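Local coordinates for protein citrate lyase (Yersinia pestis, PDB 3QLL) that probably acts as a magnesium-dependent lyase related to the beta subunit of citrate lyase (CitE), at residues Q44-L49 against L267-A272; A81-A86 against R107-D112; I146-M151 against A178-L183. All blocks are in the same frame, centred on the assembly; numbering follows the deposited sequence.

Interaction 1 of 3, residues Q44-L49 against L267-A272; sequences QTRSWL and LFTPTA
Arg46 meets Phe268 and Thr269 just before strand 47-52 begins. Thr45, one residue earlier, braces its own segment: Trp48 NE1 donates to Thr45 OG1 at 2.8 Å, with the acceptor tilted 21° from the indole plane. Arg46 then carries the whole contact. Its methylene part runs past Phe268 in the opposite sense, Arg46 CG lying 3.7 Å from Phe268 CB, and its backbone O approaches the phenyl ring obliquely, 3.9 Å from Phe268 CD2. A bend at chi3 (-57°) turns the guanidinium toward Thr269. Arg46 NH1 donates to Thr269 OG1 at 3.0 Å, almost in the guanidinium plane but bent at the hydrogen (138°). Arg46 NE is salt-bridged to Asp68, and Thr269 OG1 is also bonded to Asn265 O, so each polar group has a second partner. Ser47 starts the strand and bonds through its hydroxyl to Asn265 of helix 261-267, while Trp48 turns its ring to strands 69-73 and 252-255. The residue leading into the first strand thus meets the chain just leaving helix 261-267, which follows the eighth, the seam where a (beta/alpha)8 TIM barrel closes, at the N-terminal end of its strands.

Interaction 2 of 3, residues A81-A86 against R107-D112; sequences ADKEQA and RINGLD
Lys83 and Asn109 meet by themselves in a small buried contact where the lysine spans most of the distance between backbones whose nearest CA atoms, those of the same two residues, are 9.0 Å apart. The polar part is one hydrogen bond. Lys83 NZ donates to Asn109 OD1 at 2.7 Å, in the carbonyl plane and on a lone pair, with a C=O...N angle of 137°. The ammonium is gripped further by Leu74 O, Glu75 O and Val78 O, while Asn109 ND2 donates to Asp119 OD2 and Leu74 O. Four oxygens surround an ammonium with three hydrogens, so at least one hydrogen is probably shared; the two donations from ND2 fix which end of the amide faces the lysine. The buried positive charge is therefore met by carbonyl oxygens, and Asp119, one amide away, probably helps to polarise Asn109 OD1 toward it.

The van der Waals part is slight. Lys83 CE passes 3.4 Å from Asn109 OD1 and Lys83 CD lies 3.8 Å from Asn109 ND2, methylenes against polar amide atoms; the chain passes obliquely beyond the O/N end of the amide, to one side of its plane, before the nitrogen drops into it. A bend at chi2 (-69°) aims the otherwise extended lysine there. Within the helical turn, Ala86 N donates to Asp82 O.

Arg107, predicted to bind substrate, leads into the loop and is salt-bridged to Asp73; Asn109 itself stays about 10 Å, side chain to side chain, from Glu165, a predicted magnesium ligand. The contact thus joins the start of helix 83-91, by way of the loop after strand 69-73, to the loop that leaves the C-terminal end of strand 104-107, with helix 114-125 packed against Asn109 and strand 132-135 against Ile108.

Interaction 3 of 3, residues I146-M151 against A178-L183; sequences ILDRLM and AATPKL
Thr180 OG1 is gripped twice: it donates to Asp148 OD2 at 2.7 Å and accepts from Lys182 N at 3.2 Å, the latter with an N-H...O angle of 157°. That second bond makes an ST turn, and it sits inside a type I beta turn from Thr180 to Leu183, closed by Leu183 N on Thr180 O. In the TIM barrel this turn delivers the chain into strand 183-188, beside the end of helix 141-150.

Asp148 reaches it with CG anti to the backbone N (chi1 -176°), which carries the carboxylate out from the helix and across to the turn. The threonine hydroxyl comes from above the carboxylate plane, 52° out of it. With the hydroxyl proton directed at OD2, the oxygen's lone pairs remain available to the amide of Lys182, so one hydroxyl couples helix to turn. The other carboxylate oxygen faces Lys182, whose chain passes obliquely alongside; a salt bridge between Asp148 OD1 and Lys182 NZ is modelled, but OD1 is crowded and its place uncertain.

Selenomethionine Met151, just past the helix, packs inward on Leu133 and Leu160, though poorly ordered, and Gln145 binds Ala179 O nearby. The lysine ammonium may also feel the negative end of the helix, since Lys182 NZ is modelled 3.7 Å from Asp148 O, a carbonyl of the last helical turn.

In the fold
From the N terminus, the chain opens interaction 1 at 44-49, just ahead of the first barrel strand. Interaction 2 closes a short loop when the chain leaving strand 104-107 comes back to the start of helix 83-91. Interaction 3 follows in series, joining the end of helix 141-150 to the turn before strand 183-188. Segment 267-272 at last closes interaction 1, whose loop encloses both others; none cross. Interactions 1 and 3 lie at the N-terminal ends of the strands, interaction 2 at the C-terminal ends. Centres 1 and 2 are 30 Å apart on opposite sides of the chain's centre; those of 2 and 3 are 20 Å apart.

Interaction 1 of 3, residues Q44-L49 against L267-A272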
ATOM      1  N   GLN A  44      22.471  14.863   1.876  1.00 65.77           N
ATOM      2  CA  GLN A  44      23.559  14.768   2.837  1.00 79.31           C
ATOM      3  C   GLN A  44      23.082  14.813   4.290  1.00 78.60           C
ATOM      4  O   GLN A  44      23.731  14.250   5.164  1.00 75.32           O
ATOM      5  CB  GLN A  44      24.575  15.861   2.569  1.00 84.37           C
ATOM      6  CG  GLN A  44      25.523  15.476   1.461  1.00105.92           C
ATOM      7  CD  GLN A  44      26.121  16.698   0.777  1.00117.27           C
ATOM      8  OE1 GLN A  44      25.876  17.838   1.186  1.00120.12           O
ATOM      9  NE2 GLN A  44      26.878  16.464  -0.297  1.00117.31           N
ATOM     10  N   THR A  45      21.995  15.539   4.540  1.00 73.80           N
ATOM     11  CA  THR A  45      21.456  15.711   5.894  1.00 68.52           C
ATOM     12  C   THR A  45      20.918  14.388   6.467  1.00 68.54           C
ATOM     13  O   THR A  45      20.361  13.547   5.725  1.00 76.88           O
ATOM     14  CB  THR A  45      20.316  16.766   5.939  1.00 50.14           C
ATOM     15  OG1 THR A  45      19.090  16.212   5.468  1.00 52.82           O
ATOM     16  CG2 THR A  45      20.715  18.033   5.164  1.00 54.71           C
ATOM     17  N   ARG A  46      21.092  14.194   7.770  1.00 65.57           N
ATOM     18  CA  ARG A  46      20.694  12.958   8.442  1.00 63.72           C
ATOM     19  C   ARG A  46      19.707  13.283   9.566  1.00 56.86           C
ATOM     20  O   ARG A  46      18.785  12.500   9.836  1.00 52.71           O
ATOM     21  CB  ARG A  46      21.907  12.228   9.029  1.00 60.42           C
ATOM     22  CG  ARG A  46      22.984  11.875   8.036  1.00 62.16           C
ATOM     23  CD  ARG A  46      24.342  11.757   8.680  1.00 52.87           C
ATOM     24  NE  ARG A  46      24.720  12.989   9.372  1.00 61.51           N
ATOM     25  CZ  ARG A  46      25.811  13.126  10.132  1.00 66.46           C
ATOM     26  NH1 ARG A  46      26.644  12.096  10.303  1.00 64.45           N
ATOM     27  NH2 ARG A  46      26.067  14.291  10.721  1.00 52.25           N
ATOM     28  N   SER A  47      19.959  14.395  10.260  1.00 52.80           N
ATOM     29  CA  SER A  47      19.166  14.799  11.423  1.00 60.07           C
ATOM     30  C   SER A  47      18.509  16.170  11.257  1.00 52.47           C
ATOM     31  O   SER A  47      19.165  17.148  10.937  1.00 57.58           O
ATOM     32  CB  SER A  47      20.039  14.807  12.698  1.00 56.09           C
ATOM     33  OG  SER A  47      21.315  15.371  12.449  1.00 62.24           O
ATOM     34  N   TRP A  48      17.222  16.226  11.509  1.00 50.94           N
ATOM     35  CA  TRP A  48      16.486  17.480  11.525  1.00 54.93           C
ATOM     36  C   TRP A  48      15.885  17.719  12.901  1.00 49.57           C
ATOM     37  O   TRP A  48      15.013  16.970  13.339  1.00 46.34           O
ATOM     38  CB  TRP A  48      15.372  17.468  10.467  1.00 47.29           C
ATOM     39  CG  TRP A  48      15.898  17.431   9.073  1.00 56.14           C
ATOM     40  CD1 TRP A  48      16.662  16.442   8.511  1.00 54.20           C
ATOM     41  CD2 TRP A  48      15.669  18.390   8.042  1.00 56.26           C
ATOM     42  NE1 TRP A  48      16.938  16.737   7.211  1.00 57.74           N
ATOM     43  CE2 TRP A  48      16.328  17.917   6.880  1.00 59.08           C
ATOM     44  CE3 TRP A  48      14.953  19.591   7.974  1.00 49.87           C
ATOM     45  CZ2 TRP A  48      16.321  18.619   5.668  1.00 52.22           C
ATOM     46  CZ3 TRP A  48      14.950  20.297   6.772  1.00 57.50           C
ATOM     47  CH2 TRP A  48      15.624  19.807   5.634  1.00 59.66           C
ATOM     48  N   LEU A  49      16.332  18.761  13.579  1.00 56.66           N
ATOM     49  CA  LEU A  49      15.908  19.004  14.962  1.00 56.86           C
ATOM     50  C   LEU A  49      14.902  20.127  15.049  1.00 62.40           C
ATOM     51  O   LEU A  49      15.218  21.276  14.704  1.00 62.68           O
ATOM     52  CB  LEU A  49      17.099  19.319  15.843  1.00 45.60           C
ATOM     53  CG  LEU A  49      16.814  19.562  17.322  1.00 57.77           C
ATOM     54  CD1 LEU A  49      16.173  18.382  18.116  1.00 48.07           C
ATOM     55  CD2 LEU A  49      18.136  19.987  17.929  1.00 59.81           C
ATOM     56  N   LEU A 267      23.636   6.305  12.942  1.00 71.70           N
ATOM     57  CA  LEU A 267      22.932   5.229  12.236  1.00 70.86           C
ATOM     58  C   LEU A 267      22.723   5.521  10.728  1.00 62.84           C
ATOM     59  O   LEU A 267      22.594   4.599   9.920  1.00 69.82           O
ATOM     60  CB  LEU A 267      21.581   4.913  12.924  1.00 59.12           C
ATOM     61  CG  LEU A 267      21.702   4.223  14.305  1.00 56.81           C
ATOM     62  CD1 LEU A 267      20.346   3.946  14.950  1.00 55.80           C
ATOM     63  CD2 LEU A 267      22.484   2.933  14.207  1.00 57.66           C
ATOM     64  N   PHE A 268      22.723   6.802  10.369  1.00 55.49           N
ATOM     65  CA  PHE A 268      22.608   7.247   8.979  1.00 59.22           C
ATOM     66  C   PHE A 268      24.004   7.565   8.390  1.00 71.62           C
ATOM     67  O   PHE A 268      24.117   8.219   7.345  1.00 72.19           O
ATOM     68  CB  PHE A 268      21.697   8.465   8.865  1.00 51.50           C
ATOM     69  CG  PHE A 268      20.228   8.141   8.776  1.00 54.25           C
ATOM     70  CD1 PHE A 268      19.706   7.447   7.681  1.00 60.35           C
ATOM     71  CD2 PHE A 268      19.361   8.604   9.730  1.00 46.86           C
ATOM     72  CE1 PHE A 268      18.317   7.206   7.573  1.00 56.30           C
ATOM     73  CE2 PHE A 268      17.988   8.370   9.639  1.00 48.68           C
ATOM     74  CZ  PHE A 268      17.462   7.678   8.562  1.00 51.20           C
ATOM     75  N   THR A 269      25.057   7.108   9.060  1.00 60.00           N
ATOM     76  CA  THR A 269      26.402   7.325   8.577  1.00 83.79           C
ATOM     77  C   THR A 269      26.899   6.019   7.979  1.00 91.53           C
ATOM     78  O   THR A 269      26.838   4.969   8.618  1.00100.48           O
ATOM     79  CB  THR A 269      27.349   7.805   9.700  1.00 80.68           C
ATOM     80  OG1 THR A 269      26.902   9.083  10.166  1.00 73.94           O
ATOM     81  CG2 THR A 269      28.743   7.992   9.183  1.00 73.51           C
ATOM     82  N   PRO A 270      27.353   6.083   6.716  1.00 98.18           N
ATOM     83  CA  PRO A 270      27.807   4.920   5.935  1.00106.73           C
ATOM     84  C   PRO A 270      28.996   4.170   6.562  1.00116.71           C
ATOM     85  O   PRO A 270      29.868   4.801   7.181  1.00117.96           O
ATOM     86  CB  PRO A 270      28.244   5.561   4.624  1.00105.27           C
ATOM     87  CG  PRO A 270      27.472   6.830   4.511  1.00 95.36           C
ATOM     88  CD  PRO A 270      27.322   7.329   5.924  1.00 90.55           C
ATOM     89  N   THR A 271      29.032   2.844   6.380  1.00128.02           N
ATOM     90  CA  THR A 271      30.122   1.997   6.892  1.00134.22           C
ATOM     91  C   THR A 271      31.261   2.009   5.900  1.00143.03           C
ATOM     92  O   THR A 271      31.061   2.327   4.726  1.00144.48           O
ATOM     93  CB  THR A 271      29.694   0.531   7.144  1.00136.02           C
ATOM     94  OG1 THR A 271      29.818  -0.288   5.975  1.00143.20           O
ATOM     95  CG2 THR A 271      28.314   0.438   7.872  1.00138.51           C
ATOM     96  N   ALA A 272      32.451   1.683   6.381  1.00151.20           N
ATOM     97  CA  ALA A 272      33.630   1.525   5.547  1.00162.03           C
ATOM     98  C   ALA A 272      33.393   0.588   4.350  1.00171.02           C
ATOM     99  O   ALA A 272      33.936   0.827   3.271  1.00180.27           O
ATOM    100  CB  ALA A 272      34.782   1.004   6.395  1.00170.36           C
TER

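Interaction 2 of 3, residues A81-A86 against R107-D112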
ATOM      1  N   ALA A  81      -1.122  31.537  22.080  1.00106.14           N
ATOM      2  CA  ALA A  81      -0.885  32.880  22.618  1.00105.67           C
ATOM      3  C   ALA A  81       0.515  33.384  22.259  1.00104.43           C
ATOM      4  O   ALA A  81       0.776  34.581  22.245  1.00 93.94           O
ATOM      5  CB  ALA A  81      -1.094  32.886  24.127  1.00102.21           C
ATOM      6  N   ASP A  82       1.404  32.452  21.959  1.00105.25           N
ATOM      7  CA  ASP A  82       2.814  32.761  21.803  1.00102.87           C
ATOM      8  C   ASP A  82       3.231  32.946  20.311  1.00 90.54           C
ATOM      9  O   ASP A  82       4.406  33.184  20.013  1.00 92.52           O
ATOM     10  CB  ASP A  82       3.643  31.661  22.482  1.00106.58           C
ATOM     11  CG  ASP A  82       4.137  32.086  23.880  1.00113.26           C
ATOM     12  OD1 ASP A  82       4.908  33.079  23.952  1.00111.96           O
ATOM     13  OD2 ASP A  82       3.742  31.464  24.904  1.00108.08           O
ATOM     14  N   LYS A  83       2.266  32.837  19.403  1.00 79.64           N
ATOM     15  CA  LYS A  83       2.531  32.816  17.958  1.00 87.27           C
ATOM     16  C   LYS A  83       3.164  34.140  17.497  1.00 86.83           C
ATOM     17  O   LYS A  83       4.093  34.143  16.702  1.00 81.80           O
ATOM     18  CB  LYS A  83       1.257  32.509  17.132  1.00 78.10           C
ATOM     19  CG  LYS A  83       0.588  31.166  17.363  1.00 71.33           C
ATOM     20  CD  LYS A  83       1.411  30.008  16.865  1.00 71.55           C
ATOM     21  CE  LYS A  83       0.695  28.711  17.157  1.00 70.00           C
ATOM     22  NZ  LYS A  83       1.447  27.522  16.696  1.00 74.61           N
ATOM     23  N   GLU A  84       2.647  35.259  17.997  1.00 85.51           N
ATOM     24  CA  GLU A  84       3.223  36.546  17.626  1.00 85.06           C
ATOM     25  C   GLU A  84       4.622  36.698  18.218  1.00 83.72           C
ATOM     26  O   GLU A  84       5.568  37.102  17.533  1.00 77.45           O
ATOM     27  CB  GLU A  84       2.334  37.705  18.062  1.00 82.89           C
ATOM     28  CG  GLU A  84       2.817  39.048  17.546  1.00 92.05           C
ATOM     29  CD  GLU A  84       2.572  39.257  16.058  1.00117.01           C
ATOM     30  OE1 GLU A  84       1.428  39.039  15.594  1.00129.36           O
ATOM     31  OE2 GLU A  84       3.524  39.622  15.337  1.00122.43           O
ATOM     32  N   GLN A  85       4.730  36.406  19.509  1.00 88.38           N
ATOM     33  CA  GLN A  85       6.013  36.370  20.187  1.00102.02           C
ATOM     34  C   GLN A  85       7.019  35.508  19.373  1.00 90.55           C
ATOM     35  O   GLN A  85       7.994  36.032  18.837  1.00 87.06           O
ATOM     36  CB  GLN A  85       5.842  35.791  21.591  1.00113.29           C
ATOM     37  CG  GLN A  85       7.087  35.850  22.452  1.00129.03           C
ATOM     38  CD  GLN A  85       7.295  37.256  23.017  1.00141.69           C
ATOM     39  OE1 GLN A  85       6.514  37.730  23.849  1.00144.11           O
ATOM     40  NE2 GLN A  85       8.340  37.934  22.552  1.00145.68           N
ATOM     41  N   ALA A  86       6.702  34.217  19.192  1.00 88.68           N
ATOM     42  CA  ALA A  86       7.590  33.221  18.530  1.00 84.30           C
ATOM     43  C   ALA A  86       7.961  33.646  17.113  1.00 80.51           C
ATOM     44  O   ALA A  86       9.082  33.436  16.640  1.00 80.87           O
ATOM     45  CB  ALA A  86       6.910  31.864  18.500  1.00 72.90           C
ATOM     46  N   ARG A 107       9.730  25.961  10.229  1.00 52.33           N
ATOM     47  CA  ARG A 107       8.381  25.480  10.075  1.00 56.05           C
ATOM     48  C   ARG A 107       7.370  26.530  10.507  1.00 60.26           C
ATOM     49  O   ARG A 107       7.227  26.852  11.710  1.00 60.46           O
ATOM     50  CB  ARG A 107       8.154  24.201  10.861  1.00 51.65           C
ATOM     51  CG  ARG A 107       6.701  23.772  10.761  1.00 48.21           C
ATOM     52  CD  ARG A 107       6.503  22.359  11.247  1.00 50.91           C
ATOM     53  NE  ARG A 107       6.454  22.296  12.711  1.00 49.31           N
ATOM     54  CZ  ARG A 107       6.162  21.191  13.389  1.00 52.85           C
ATOM     55  NH1 ARG A 107       5.973  20.040  12.759  1.00 51.95           N
ATOM     56  NH2 ARG A 107       6.144  21.218  14.704  1.00 55.38           N
ATOM     57  N   ILE A 108       6.648  27.056   9.525  1.00 57.00           N
ATOM     58  CA  ILE A 108       5.584  28.012   9.809  1.00 54.21           C
ATOM     59  C   ILE A 108       4.333  27.254  10.141  1.00 50.24           C
ATOM     60  O   ILE A 108       4.266  26.037  10.002  1.00 53.28           O
ATOM     61  CB  ILE A 108       5.320  28.927   8.617  1.00 55.04           C
ATOM     62  CG1 ILE A 108       4.896  28.099   7.405  1.00 53.62           C
ATOM     63  CG2 ILE A 108       6.568  29.707   8.271  1.00 59.19           C
ATOM     64  CD1 ILE A 108       4.579  28.914   6.189  1.00 59.87           C
ATOM     65  N   ASN A 109       3.328  27.980  10.576  1.00 53.03           N
ATOM     66  CA  ASN A 109       2.033  27.378  10.792  1.00 55.16           C
ATOM     67  C   ASN A 109       1.302  27.080   9.468  1.00 59.90           C
ATOM     68  O   ASN A 109       1.699  27.541   8.381  1.00 57.70           O
ATOM     69  CB  ASN A 109       1.190  28.277  11.680  1.00 55.67           C
ATOM     70  CG  ASN A 109       1.780  28.403  13.091  1.00 67.21           C
ATOM     71  OD1 ASN A 109       1.429  27.616  13.975  1.00 65.56           O
ATOM     72  ND2 ASN A 109       2.658  29.401  13.309  1.00 58.04           N
ATOM     73  N   GLY A 110       0.279  26.237   9.542  1.00 59.99           N
ATOM     74  CA  GLY A 110      -0.422  25.851   8.327  1.00 63.76           C
ATOM     75  C   GLY A 110      -0.997  27.025   7.534  1.00 63.43           C
ATOM     76  O   GLY A 110      -1.395  28.056   8.096  1.00 54.49           O
ATOM     77  N   LEU A 111      -0.975  26.874   6.209  1.00 64.53           N
ATOM     78  CA  LEU A 111      -1.549  27.856   5.290  1.00 63.94           C
ATOM     79  C   LEU A 111      -3.028  28.108   5.558  1.00 64.19           C
ATOM     80  O   LEU A 111      -3.561  29.200   5.308  1.00 62.37           O
ATOM     81  CB  LEU A 111      -1.371  27.392   3.873  1.00 63.21           C
ATOM     82  CG  LEU A 111      -0.352  28.158   3.056  1.00 74.75           C
ATOM     83  CD1 LEU A 111      -0.213  27.424   1.719  1.00 70.32           C
ATOM     84  CD2 LEU A 111      -0.836  29.597   2.835  1.00 71.07           C
ATOM     85  N   ASP A 112      -3.680  27.092   6.102  1.00 56.78           N
ATOM     86  CA  ASP A 112      -5.078  27.209   6.420  1.00 62.57           C
ATOM     87  C   ASP A 112      -5.282  27.739   7.859  1.00 67.46           C
ATOM     88  O   ASP A 112      -6.385  27.629   8.381  1.00 69.03           O
ATOM     89  CB  ASP A 112      -5.764  25.865   6.246  1.00 70.90           C
ATOM     90  CG  ASP A 112      -5.123  24.765   7.077  1.00 80.47           C
ATOM     91  OD1 ASP A 112      -3.960  24.935   7.523  1.00 77.37           O
ATOM     92  OD2 ASP A 112      -5.767  23.702   7.242  1.00 82.55           O
TER

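Interaction 3 of 3, residues I146-M151 against A178-L183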
ATOM      1  N   ILE A 146       1.945  27.464  -4.217  1.00 54.09           N
ATOM      2  CA  ILE A 146       1.607  28.730  -3.594  1.00 58.35           C
ATOM      3  C   ILE A 146       2.785  29.323  -2.831  1.00 54.91           C
ATOM      4  O   ILE A 146       3.103  30.491  -3.012  1.00 60.88           O
ATOM      5  CB  ILE A 146       0.413  28.576  -2.653  1.00 54.67           C
ATOM      6  CG1 ILE A 146      -0.845  28.243  -3.444  1.00 61.95           C
ATOM      7  CG2 ILE A 146       0.206  29.848  -1.870  1.00 53.22           C
ATOM      8  CD1 ILE A 146      -2.062  27.968  -2.578  1.00 57.51           C
ATOM      9  N   LEU A 147       3.401  28.523  -1.968  1.00 53.30           N
ATOM     10  CA  LEU A 147       4.599  28.933  -1.243  1.00 50.58           C
ATOM     11  C   LEU A 147       5.742  29.309  -2.172  1.00 64.86           C
ATOM     12  O   LEU A 147       6.421  30.337  -1.953  1.00 65.55           O
ATOM     13  CB  LEU A 147       5.053  27.839  -0.304  1.00 47.89           C
ATOM     14  CG  LEU A 147       4.529  27.976   1.109  1.00 62.25           C
ATOM     15  CD1 LEU A 147       5.256  26.951   1.966  1.00 70.57           C
ATOM     16  CD2 LEU A 147       4.702  29.392   1.665  1.00 62.69           C
ATOM     17  N   ASP A 148       5.957  28.450  -3.179  1.00 59.48           N
ATOM     18  CA  ASP A 148       6.939  28.682  -4.222  1.00 57.24           C
ATOM     19  C   ASP A 148       6.760  30.074  -4.865  1.00 64.60           C
ATOM     20  O   ASP A 148       7.696  30.880  -4.831  1.00 55.54           O
ATOM     21  CB  ASP A 148       6.850  27.550  -5.281  1.00 54.49           C
ATOM     22  CG  ASP A 148       7.916  27.662  -6.389  1.00 65.32           C
ATOM     23  OD1 ASP A 148       8.799  28.518  -6.270  1.00 82.43           O
ATOM     24  OD2 ASP A 148       7.886  26.887  -7.385  1.00 65.60           O
ATOM     25  N   ARG A 149       5.562  30.377  -5.370  1.00 57.96           N
ATOM     26  CA  ARG A 149       5.304  31.690  -5.991  1.00 62.83           C
ATOM     27  C   ARG A 149       5.422  32.856  -4.992  1.00 59.39           C
ATOM     28  O   ARG A 149       5.912  33.921  -5.341  1.00 67.77           O
ATOM     29  CB  ARG A 149       3.924  31.723  -6.674  1.00 67.25           C
ATOM     30  CG  ARG A 149       3.795  30.876  -7.928  1.00 72.48           C
ATOM     31  CD  ARG A 149       2.347  30.437  -8.073  1.00 79.89           C
ATOM     32  NE  ARG A 149       2.157  29.532  -9.189  1.00 94.38           N
ATOM     33  CZ  ARG A 149       1.111  28.722  -9.312  1.00101.28           C
ATOM     34  NH1 ARG A 149       0.159  28.712  -8.379  1.00 95.93           N
ATOM     35  NH2 ARG A 149       1.019  27.924 -10.369  1.00102.38           N
ATOM     36  N   LEU A 150       4.971  32.653  -3.759  1.00 56.10           N
ATOM     37  CA  LEU A 150       5.090  33.703  -2.763  1.00 68.34           C
ATOM     38  C   LEU A 150       6.523  34.109  -2.498  1.00 76.46           C
ATOM     39  O   LEU A 150       6.804  35.282  -2.279  1.00 90.06           O
ATOM     40  CB  LEU A 150       4.440  33.278  -1.449  1.00 60.83           C
ATOM     41  CG  LEU A 150       2.915  33.338  -1.555  1.00 59.89           C
ATOM     42  CD1 LEU A 150       2.299  32.812  -0.264  1.00 57.23           C
ATOM     43  CD2 LEU A 150       2.431  34.755  -1.947  1.00 52.59           C
HETATM   44  N   MSE A 151       7.433  33.156  -2.560  1.00 74.70           N
HETATM   45  CA  MSE A 151       8.822  33.451  -2.289  1.00 80.92           C
HETATM   46  C   MSE A 151       9.733  33.548  -3.510  1.00 90.73           C
HETATM   47  O   MSE A 151      10.960  33.563  -3.370  1.00103.24           O
HETATM   48  CB  MSE A 151       9.349  32.457  -1.276  1.00 83.81           C
HETATM   49  CG  MSE A 151       8.794  32.756   0.091  1.00 89.54           C
HETATM   50 SE   MSE A 151       9.397  31.429   1.269  1.00166.61          SE
HETATM   51  CE  MSE A 151       8.786  29.897   0.245  1.00145.30           C
ATOM     52  N   ALA A 178       5.961  15.854  -6.778  1.00 34.02           N
ATOM     53  CA  ALA A 178       6.275  16.296  -8.123  1.00 43.21           C
ATOM     54  C   ALA A 178       5.874  17.779  -8.313  1.00 49.42           C
ATOM     55  O   ALA A 178       5.906  18.313  -9.444  1.00 47.50           O
ATOM     56  CB  ALA A 178       5.567  15.406  -9.157  1.00 36.92           C
ATOM     57  N   ALA A 179       5.495  18.435  -7.219  1.00 39.30           N
ATOM     58  CA  ALA A 179       4.820  19.755  -7.330  1.00 46.16           C
ATOM     59  C   ALA A 179       5.675  20.897  -7.894  1.00 42.88           C
ATOM     60  O   ALA A 179       5.152  21.798  -8.522  1.00 46.63           O
ATOM     61  CB  ALA A 179       4.242  20.167  -5.958  1.00 51.07           C
ATOM     62  N   THR A 180       6.909  20.994  -7.425  1.00 45.44           N
ATOM     63  CA  THR A 180       7.846  22.037  -7.858  1.00 48.80           C
ATOM     64  C   THR A 180       9.287  21.603  -7.618  1.00 39.57           C
ATOM     65  O   THR A 180       9.558  20.915  -6.648  1.00 48.43           O
ATOM     66  CB  THR A 180       7.530  23.383  -7.137  1.00 59.92           C
ATOM     67  OG1 THR A 180       8.600  24.297  -7.368  1.00 62.83           O
ATOM     68  CG2 THR A 180       7.455  23.176  -5.667  1.00 52.21           C
ATOM     69  N   PRO A 181      10.228  22.065  -8.462  1.00 54.15           N
ATOM     70  CA  PRO A 181      11.686  21.820  -8.342  1.00 48.11           C
ATOM     71  C   PRO A 181      12.209  22.355  -7.019  1.00 50.56           C
ATOM     72  O   PRO A 181      13.277  21.958  -6.564  1.00 54.75           O
ATOM     73  CB  PRO A 181      12.284  22.628  -9.495  1.00 51.44           C
ATOM     74  CG  PRO A 181      11.197  22.720 -10.494  1.00 52.39           C
ATOM     75  CD  PRO A 181       9.874  22.661  -9.764  1.00 40.81           C
ATOM     76  N   LYS A 182      11.556  23.386  -6.500  1.00 60.08           N
ATOM     77  CA  LYS A 182      11.978  23.936  -5.222  1.00 68.20           C
ATOM     78  C   LYS A 182      11.777  23.007  -4.015  1.00 57.44           C
ATOM     79  O   LYS A 182      12.400  23.209  -2.974  1.00 54.89           O
ATOM     80  CB  LYS A 182      11.322  25.285  -4.989  1.00 77.73           C
ATOM     81  CG  LYS A 182      12.170  26.338  -5.658  1.00 91.92           C
ATOM     82  CD  LYS A 182      11.496  27.671  -5.792  1.00102.42           C
ATOM     83  CE  LYS A 182      11.384  28.367  -4.457  1.00109.18           C
ATOM     84  NZ  LYS A 182      11.277  29.839  -4.625  1.00111.23           N
ATOM     85  N   LEU A 183      10.920  21.999  -4.159  1.00 52.13           N
ATOM     86  CA  LEU A 183      10.727  20.985  -3.114  1.00 52.84           C
ATOM     87  C   LEU A 183      12.009  20.183  -2.946  1.00 50.10           C
ATOM     88  O   LEU A 183      12.562  19.702  -3.933  1.00 54.65           O
ATOM     89  CB  LEU A 183       9.575  20.056  -3.470  1.00 50.67           C
ATOM     90  CG  LEU A 183       9.283  18.944  -2.469  1.00 50.15           C
ATOM     91  CD1 LEU A 183       8.892  19.606  -1.174  1.00 45.27           C
ATOM     92  CD2 LEU A 183       8.172  18.041  -2.976  1.00 53.14           C
TER